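Side-chain contacts in tail component (Lactobacillus phage J-1, PDB 5LY8), which probably helps the phage recognise its host by binding cell-surface saccharides, as the second carbohydrate-binding module of the evolved distal tail protein: residues K121-L126 with S199-V204; F114-Q119 with A170-M175. All blocks are in the same frame, centred on the assembly; numbering follows the deposited sequence.

Contact 1: K121-L126 with S199-V204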
ATOM      1  N   LYS A 121       1.377  14.074  -4.177  1.00 13.03           N
ATOM      2  CA  LYS A 121       0.371  13.420  -5.005  1.00 12.56           C
ATOM      3  C   LYS A 121       0.681  11.953  -5.144  1.00 12.64           C
ATOM      4  O   LYS A 121       1.853  11.562  -5.203  1.00 12.23           O
ATOM      5  CB  LYS A 121       0.338  14.067  -6.397  1.00 13.76           C
ATOM      6  CG  LYS A 121      -0.243  15.485  -6.377  1.00 15.86           C
ATOM      7  CD  LYS A 121      -0.517  16.002  -7.802  1.00 18.99           C
ATOM      8  CE  LYS A 121      -0.959  17.451  -7.815  1.00 26.17           C
ATOM      9  NZ  LYS A 121      -2.350  17.589  -7.317  1.00 32.97           N
ATOM     10  N   ILE A 122      -0.361  11.122  -5.240  1.00 11.25           N
ATOM     11  CA  ILE A 122      -0.185   9.717  -5.553  1.00 10.94           C
ATOM     12  C   ILE A 122       0.457   9.552  -6.930  1.00 11.59           C
ATOM     13  O   ILE A 122       0.012  10.161  -7.917  1.00 11.95           O
ATOM     14  CB  ILE A 122      -1.558   9.000  -5.568  1.00 10.73           C
ATOM     15  CG1 ILE A 122      -2.284   9.055  -4.210  1.00 10.84           C
ATOM     16  CG2 ILE A 122      -1.427   7.543  -6.079  1.00 11.93           C
ATOM     17  CD1 ILE A 122      -1.583   8.215  -3.086  1.00 11.42           C
ATOM     18  N   VAL A 123       1.482   8.688  -6.974  1.00 11.18           N
ATOM     19  CA  VAL A 123       2.068   8.207  -8.204  1.00 10.83           C
ATOM     20  C   VAL A 123       1.565   6.767  -8.419  1.00 11.34           C
ATOM     21  O   VAL A 123       1.086   6.444  -9.504  1.00 11.53           O
ATOM     22  CB  VAL A 123       3.598   8.337  -8.235  1.00 13.79           C
ATOM     23  CG1 VAL A 123       4.200   7.625  -9.456  1.00 14.12           C
ATOM     24  CG2 VAL A 123       4.004   9.804  -8.226  1.00 14.21           C
ATOM     25  N   ALA A 124       1.645   5.915  -7.385  1.00 10.85           N
ATOM     26  CA  ALA A 124       1.113   4.549  -7.479  1.00 10.20           C
ATOM     27  C   ALA A 124       0.450   4.183  -6.172  1.00 10.90           C
ATOM     28  O   ALA A 124       0.955   4.538  -5.103  1.00 11.00           O
ATOM     29  CB  ALA A 124       2.237   3.546  -7.799  1.00 12.21           C
ATOM     30  N   SER A 125      -0.673   3.446  -6.250  1.00 10.03           N
ATOM     31  CA  SER A 125      -1.400   3.013  -5.065  1.00  9.54           C
ATOM     32  C   SER A 125      -1.865   1.592  -5.213  1.00 10.13           C
ATOM     33  O   SER A 125      -2.637   1.277  -6.145  1.00 10.30           O
ATOM     34  CB  SER A 125      -2.607   3.917  -4.815  1.00  9.98           C
ATOM     35  OG  SER A 125      -3.374   3.417  -3.720  1.00 10.50           O
ATOM     36  N   LEU A 126      -1.367   0.724  -4.309  1.00  9.51           N
ATOM     37  CA  LEU A 126      -1.783  -0.674  -4.235  1.00  9.17           C
ATOM     38  C   LEU A 126      -2.828  -0.779  -3.119  1.00  9.69           C
ATOM     39  O   LEU A 126      -2.540  -0.362  -1.996  1.00 10.28           O
ATOM     40  CB  LEU A 126      -0.567  -1.555  -3.928  1.00  9.61           C
ATOM     41  CG  LEU A 126      -0.778  -3.071  -3.951  1.00 11.26           C
ATOM     42  CD1 LEU A 126       0.569  -3.779  -4.075  1.00 11.69           C
ATOM     43  CD2 LEU A 126      -1.518  -3.593  -2.696  1.00 11.91           C
ATOM     44  N   SER A 199       2.729   4.771 -20.294  1.00 16.15           N
ATOM     45  CA  SER A 199       3.414   5.743 -21.125  1.00 16.36           C
ATOM     46  C   SER A 199       4.113   6.839 -20.288  1.00 16.52           C
ATOM     47  O   SER A 199       3.458   7.513 -19.487  1.00 16.76           O
ATOM     48  CB  SER A 199       2.398   6.380 -22.071  1.00 19.71           C
ATOM     49  OG  SER A 199       3.031   7.104 -23.111  1.00 33.77           O
ATOM     50  N   GLY A 200       5.418   7.008 -20.510  1.00 16.59           N
ATOM     51  CA  GLY A 200       6.236   8.032 -19.854  1.00 17.32           C
ATOM     52  C   GLY A 200       6.539   7.796 -18.393  1.00 18.77           C
ATOM     53  O   GLY A 200       7.172   8.647 -17.759  1.00 17.32           O
ATOM     54  N   PHE A 201       6.107   6.660 -17.842  1.00 15.73           N
ATOM     55  CA  PHE A 201       6.293   6.413 -16.426  1.00 14.63           C
ATOM     56  C   PHE A 201       7.767   6.392 -16.013  1.00 16.84           C
ATOM     57  O   PHE A 201       8.093   6.824 -14.913  1.00 15.40           O
ATOM     58  CB  PHE A 201       5.560   5.133 -16.029  1.00 16.02           C
ATOM     59  CG  PHE A 201       5.460   4.933 -14.545  1.00 16.90           C
ATOM     60  CD1 PHE A 201       4.659   5.766 -13.768  1.00 21.22           C
ATOM     61  CD2 PHE A 201       6.071   3.845 -13.935  1.00 18.23           C
ATOM     62  CE1 PHE A 201       4.536   5.553 -12.393  1.00 23.06           C
ATOM     63  CE2 PHE A 201       5.975   3.655 -12.554  1.00 21.14           C
ATOM     64  CZ  PHE A 201       5.223   4.521 -11.795  1.00 21.49           C
ATOM     65  N   SER A 202       8.656   5.989 -16.919  1.00 15.69           N
ATOM     66  CA  SER A 202      10.087   5.979 -16.639  1.00 15.52           C
ATOM     67  C   SER A 202      10.646   7.386 -16.369  1.00 19.65           C
ATOM     68  O   SER A 202      11.782   7.477 -15.915  1.00 23.47           O
ATOM     69  CB  SER A 202      10.855   5.331 -17.788  1.00 16.40           C
ATOM     70  OG  SER A 202      10.598   5.987 -19.018  1.00 23.21           O
ATOM     71  N   SER A 203       9.897   8.471 -16.664  1.00 15.89           N
ATOM     72  CA  SER A 203      10.327   9.846 -16.399  1.00 15.89           C
ATOM     73  C   SER A 203       9.653  10.454 -15.162  1.00 16.17           C
ATOM     74  O   SER A 203       9.942  11.613 -14.825  1.00 16.20           O
ATOM     75  CB  SER A 203      10.057  10.730 -17.612  1.00 18.21           C
ATOM     76  OG  SER A 203      10.862  10.291 -18.698  1.00 26.10           O
ATOM     77  N   VAL A 204       8.761   9.709 -14.516  1.00 13.59           N
ATOM     78  CA  VAL A 204       7.980  10.217 -13.393  1.00 12.69           C
ATOM     79  C   VAL A 204       8.686   9.899 -12.072  1.00 14.17           C
ATOM     80  O   VAL A 204       8.975   8.732 -11.804  1.00 13.32           O
ATOM     81  CB  VAL A 204       6.541   9.636 -13.424  1.00 14.73           C
ATOM     82  CG1 VAL A 204       5.741  10.089 -12.193  1.00 14.74           C
ATOM     83  CG2 VAL A 204       5.826  10.035 -14.719  1.00 15.11           C
TER
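Val123 meets Phe201 with a single methyl: CG1 comes to the edge of the phenyl ring, near the ring plane, and lies 3.6 Å from Phe201 CE1. Because that methyl stands anti to the backbone N (chi1 171°), it extends from the strand toward the loop. CG of Phe201, and with it the phenyl ring, likewise stands anti to the backbone N (chi1 -168°), which carries the ring from the 3-10 turn at 201-203 inward to the valine. Val204, on the same loop, supplies the second touch, its CG1 4.0 Å from Val123 CG1; the two valines pass alongside each other in opposite senses. One branch of Val123 is thus shared between an aromatic edge and an aliphatic neighbour, and the contact is wholly apolar. Backbone hydrogen bonds from Ser203 N to Gly200 O and from Val204 N to Phe201 O brace the turn, while Lys174 makes a cation-pi contact with the Phe201 ring and its NZ donates a hydrogen bond to Phe201 O. On the strand side, a classic beta bulge sets Val123 and Ala124 opposite the single residue Leu116. The packing is consistent with a loop closing over a bulged strand of a concanavalin-like beta-sandwich.

Contact 2: F114-Q119 with A170-M175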
ATOM      1  N   PHE A 114      -0.982   0.858   0.104  1.00  8.74           N
ATOM      2  CA  PHE A 114       0.462   1.076   0.096  1.00  8.72           C
ATOM      3  C   PHE A 114       0.712   1.993  -1.098  1.00  9.91           C
ATOM      4  O   PHE A 114       0.505   1.598  -2.256  1.00  9.11           O
ATOM      5  CB  PHE A 114       1.259  -0.221   0.020  1.00  9.43           C
ATOM      6  CG  PHE A 114       1.127  -1.030   1.292  1.00  9.52           C
ATOM      7  CD1 PHE A 114       1.679  -0.576   2.472  1.00 10.38           C
ATOM      8  CD2 PHE A 114       0.403  -2.209   1.314  1.00 10.32           C
ATOM      9  CE1 PHE A 114       1.532  -1.306   3.664  1.00 10.11           C
ATOM     10  CE2 PHE A 114       0.269  -2.952   2.505  1.00 10.31           C
ATOM     11  CZ  PHE A 114       0.849  -2.497   3.668  1.00 10.27           C
ATOM     12  N   ASN A 115       1.109   3.243  -0.801  1.00  9.52           N
ATOM     13  CA  ASN A 115       1.202   4.310  -1.783  1.00 10.14           C
ATOM     14  C   ASN A 115       2.580   4.875  -1.920  1.00 10.61           C
ATOM     15  O   ASN A 115       3.298   5.021  -0.922  1.00 10.80           O
ATOM     16  CB  ASN A 115       0.272   5.464  -1.319  1.00 10.15           C
ATOM     17  CG  ASN A 115      -1.171   5.054  -1.227  1.00  9.38           C
ATOM     18  OD1 ASN A 115      -1.581   4.095  -1.878  1.00  9.71           O
ATOM     19  ND2 ASN A 115      -1.955   5.736  -0.408  1.00 10.18           N
ATOM     20  N   LEU A 116       2.933   5.219  -3.164  1.00 10.20           N
ATOM     21  CA  LEU A 116       4.158   5.949  -3.492  1.00 10.07           C
ATOM     22  C   LEU A 116       3.707   7.285  -4.059  1.00 10.57           C
ATOM     23  O   LEU A 116       2.773   7.347  -4.876  1.00 11.18           O
ATOM     24  CB  LEU A 116       5.027   5.176  -4.478  1.00 10.36           C
ATOM     25  CG  LEU A 116       5.579   3.872  -3.888  1.00 11.69           C
ATOM     26  CD1 LEU A 116       6.176   3.019  -4.957  1.00 13.11           C
ATOM     27  CD2 LEU A 116       6.606   4.126  -2.766  1.00 12.39           C
ATOM     28  N   THR A 117       4.369   8.357  -3.614  1.00 10.68           N
ATOM     29  CA  THR A 117       3.951   9.715  -3.921  1.00 11.10           C
ATOM     30  C   THR A 117       5.078  10.564  -4.430  1.00 11.94           C
ATOM     31  O   THR A 117       6.248  10.207  -4.285  1.00 11.48           O
ATOM     32  CB  THR A 117       3.339  10.340  -2.638  1.00 12.72           C
ATOM     33  OG1 THR A 117       4.338  10.461  -1.613  1.00 12.62           O
ATOM     34  CG2 THR A 117       2.157   9.523  -2.090  1.00 13.07           C
ATOM     35  N   TYR A 118       4.717  11.714  -4.992  1.00 11.19           N
ATOM     36  CA  TYR A 118       5.676  12.728  -5.412  1.00 11.95           C
ATOM     37  C   TYR A 118       5.061  14.073  -5.154  1.00 13.14           C
ATOM     38  O   TYR A 118       3.959  14.364  -5.649  1.00 12.77           O
ATOM     39  CB  TYR A 118       6.112  12.624  -6.884  1.00 13.09           C
ATOM     40  CG  TYR A 118       7.256  13.562  -7.216  1.00 12.39           C
ATOM     41  CD1 TYR A 118       8.507  13.389  -6.635  1.00 13.61           C
ATOM     42  CD2 TYR A 118       7.078  14.646  -8.072  1.00 13.25           C
ATOM     43  CE1 TYR A 118       9.556  14.256  -6.909  1.00 13.36           C
ATOM     44  CE2 TYR A 118       8.133  15.502  -8.372  1.00 13.81           C
ATOM     45  CZ  TYR A 118       9.372  15.294  -7.793  1.00 13.98           C
ATOM     46  OH  TYR A 118      10.418  16.142  -8.066  1.00 14.08           O
ATOM     47  N   GLN A 119       5.770  14.944  -4.422  1.00 13.55           N
ATOM     48  CA  GLN A 119       5.307  16.297  -4.108  1.00 14.05           C
ATOM     49  C   GLN A 119       3.843  16.305  -3.640  1.00 16.18           C
ATOM     50  O   GLN A 119       3.069  17.177  -4.037  1.00 16.23           O
ATOM     51  CB  GLN A 119       5.588  17.291  -5.268  1.00 14.82           C
ATOM     52  CG  GLN A 119       7.089  17.404  -5.536  1.00 15.01           C
ATOM     53  CD  GLN A 119       7.483  18.410  -6.606  1.00 17.81           C
ATOM     54  OE1 GLN A 119       6.822  18.628  -7.656  1.00 17.40           O
ATOM     55  NE2 GLN A 119       8.653  18.979  -6.426  1.00 17.41           N
ATOM     56  N   ALA A 170       2.672  -7.497  -0.333  1.00 10.34           N
ATOM     57  CA  ALA A 170       2.091  -6.525  -1.263  1.00 10.39           C
ATOM     58  C   ALA A 170       3.253  -5.743  -1.837  1.00 11.27           C
ATOM     59  O   ALA A 170       4.031  -5.133  -1.090  1.00 11.22           O
ATOM     60  CB  ALA A 170       1.120  -5.594  -0.540  1.00 11.20           C
ATOM     61  N   VAL A 171       3.424  -5.791  -3.168  1.00 10.86           N
ATOM     62  CA  VAL A 171       4.604  -5.226  -3.793  1.00 10.09           C
ATOM     63  C   VAL A 171       4.246  -4.295  -4.922  1.00 11.23           C
ATOM     64  O   VAL A 171       3.362  -4.597  -5.740  1.00 11.11           O
ATOM     65  CB  VAL A 171       5.487  -6.379  -4.355  1.00 12.55           C
ATOM     66  CG1 VAL A 171       6.798  -5.840  -4.923  1.00 13.68           C
ATOM     67  CG2 VAL A 171       5.749  -7.459  -3.302  1.00 13.12           C
ATOM     68  N   ILE A 172       4.958  -3.161  -5.002  1.00 10.41           N
ATOM     69  CA  ILE A 172       4.929  -2.302  -6.173  1.00 10.00           C
ATOM     70  C   ILE A 172       6.360  -2.267  -6.718  1.00 12.34           C
ATOM     71  O   ILE A 172       7.299  -1.978  -5.964  1.00 11.35           O
ATOM     72  CB  ILE A 172       4.453  -0.863  -5.893  1.00 11.05           C
ATOM     73  CG1 ILE A 172       3.128  -0.855  -5.132  1.00 11.43           C
ATOM     74  CG2 ILE A 172       4.326  -0.109  -7.228  1.00 11.37           C
ATOM     75  CD1 ILE A 172       2.658   0.545  -4.830  1.00 11.29           C
ATOM     76  N   THR A 173       6.543  -2.578  -7.996  0.50 12.20           N
ATOM     77  CA  THR A 173       7.863  -2.527  -8.626  0.50 12.11           C
ATOM     78  C   THR A 173       7.771  -1.666  -9.884  0.50 13.85           C
ATOM     79  O   THR A 173       6.746  -1.677 -10.564  0.50 15.48           O
ATOM     80  CB  THR A 173       8.387  -3.944  -8.972  0.50 16.90           C
ATOM     81  OG1 THR A 173       8.248  -4.803  -7.848  0.50 20.83           O
ATOM     82  CG2 THR A 173       9.849  -3.950  -9.377  0.50 15.42           C
ATOM     83  N   LYS A 174       8.851  -0.926 -10.189  1.00 12.00           N
ATOM     84  CA  LYS A 174       8.967  -0.137 -11.406  1.00 12.63           C
ATOM     85  C   LYS A 174      10.198  -0.635 -12.135  1.00 14.73           C
ATOM     86  O   LYS A 174      11.278  -0.724 -11.548  1.00 13.59           O
ATOM     87  CB  LYS A 174       9.136   1.341 -11.065  1.00 13.94           C
ATOM     88  CG  LYS A 174       9.402   2.222 -12.271  1.00 13.99           C
ATOM     89  CD  LYS A 174       9.587   3.659 -11.879  1.00 14.34           C
ATOM     90  CE  LYS A 174       9.662   4.539 -13.089  1.00 16.68           C
ATOM     91  NZ  LYS A 174       9.777   5.969 -12.692  1.00 17.12           N
ATOM     92  N   MET A 175      10.022  -0.961 -13.431  1.00 14.11           N
ATOM     93  CA  MET A 175      11.086  -1.417 -14.320  0.50 15.03           C
ATOM     94  C   MET A 175      10.877  -0.601 -15.593  1.00 20.56           C
ATOM     95  O   MET A 175      10.027  -0.970 -16.421  1.00 19.47           O
ATOM     96  CB  MET A 175      10.986  -2.938 -14.560  0.50 16.75           C
ATOM     97  CG  MET A 175      11.145  -3.781 -13.288  0.50 19.28           C
ATOM     98  SD  MET A 175      12.732  -3.526 -12.443  0.50 23.06           S
ATOM     99  CE  MET A 175      13.804  -4.488 -13.456  0.50 22.31           C
TER
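Strand 114-118 and strand 170-175 belong to different sheets and run in nearly the same direction, their axes 25° apart and 8.6 Å from each other at closest approach. That spacing leaves no backbone pairing between them; side chains fill the interval, and the closest pair of alpha carbons is Phe114 CA and Ala170 CA, 7.9 Å apart. Alternation along each strand sends Phe114 and Leu116 from one side, and Ala170 and Ile172 from the other, into the shared interior, whereas Asn115 and Val171 point away. Ala170 offers its one methyl to the Phe114 ring obliquely, CB lying 3.9 Å from CD2 and a little farther from CE2. Ile172 divides its work between two branches. The CG1 arm, fully extended at chi2 179°, carries CD1 across to the backbone of the opposing strand, where it lies 3.5 Å from Phe114 O. Its CG2 branch, anti to the backbone N, instead approaches Leu116, with 4.3 Å between CG2 and Leu116 CD1, a looser touch. Further side chains close round the group: the Phe114 ring meets those of Phe112 and Trp226 at inclined angles, Leu116 packs on Phe94 and Phe96, and Leu126 touches both Ala170 and Ile172. All four contacting residues are buried. With neither salt bridge nor hydrogen bond joining these two segments, the chemistry implies that their association rests on van der Waals packing and the exclusion of water, as in the hydrophobic core between the two sheets of a concanavalin-like sandwich.

The centres of contacts 1 and 2 lie 8 Å apart, and their segments alternate along the chain. Strands 110-118 and 121-130, consecutive in sequence and neighbours in one sheet, join them: Ser125 OG and Asn115 OD1 are 2.7 Å apart in a probable hydrogen bond, and Val123 N probably bonds to Leu116 O. From the other sheet, Lys174 NZ also lies 3.0 Å from Val204 O, a packing contact. Contact 2 is more central, about 8 Å from the centre of the chain against 14 Å for contact 1. Neither forms a metal site; the Phe114 side chain is about 12 Å from a bound magnesium ion and about 9 Å from that of Gln227, a residue of one magnesium site.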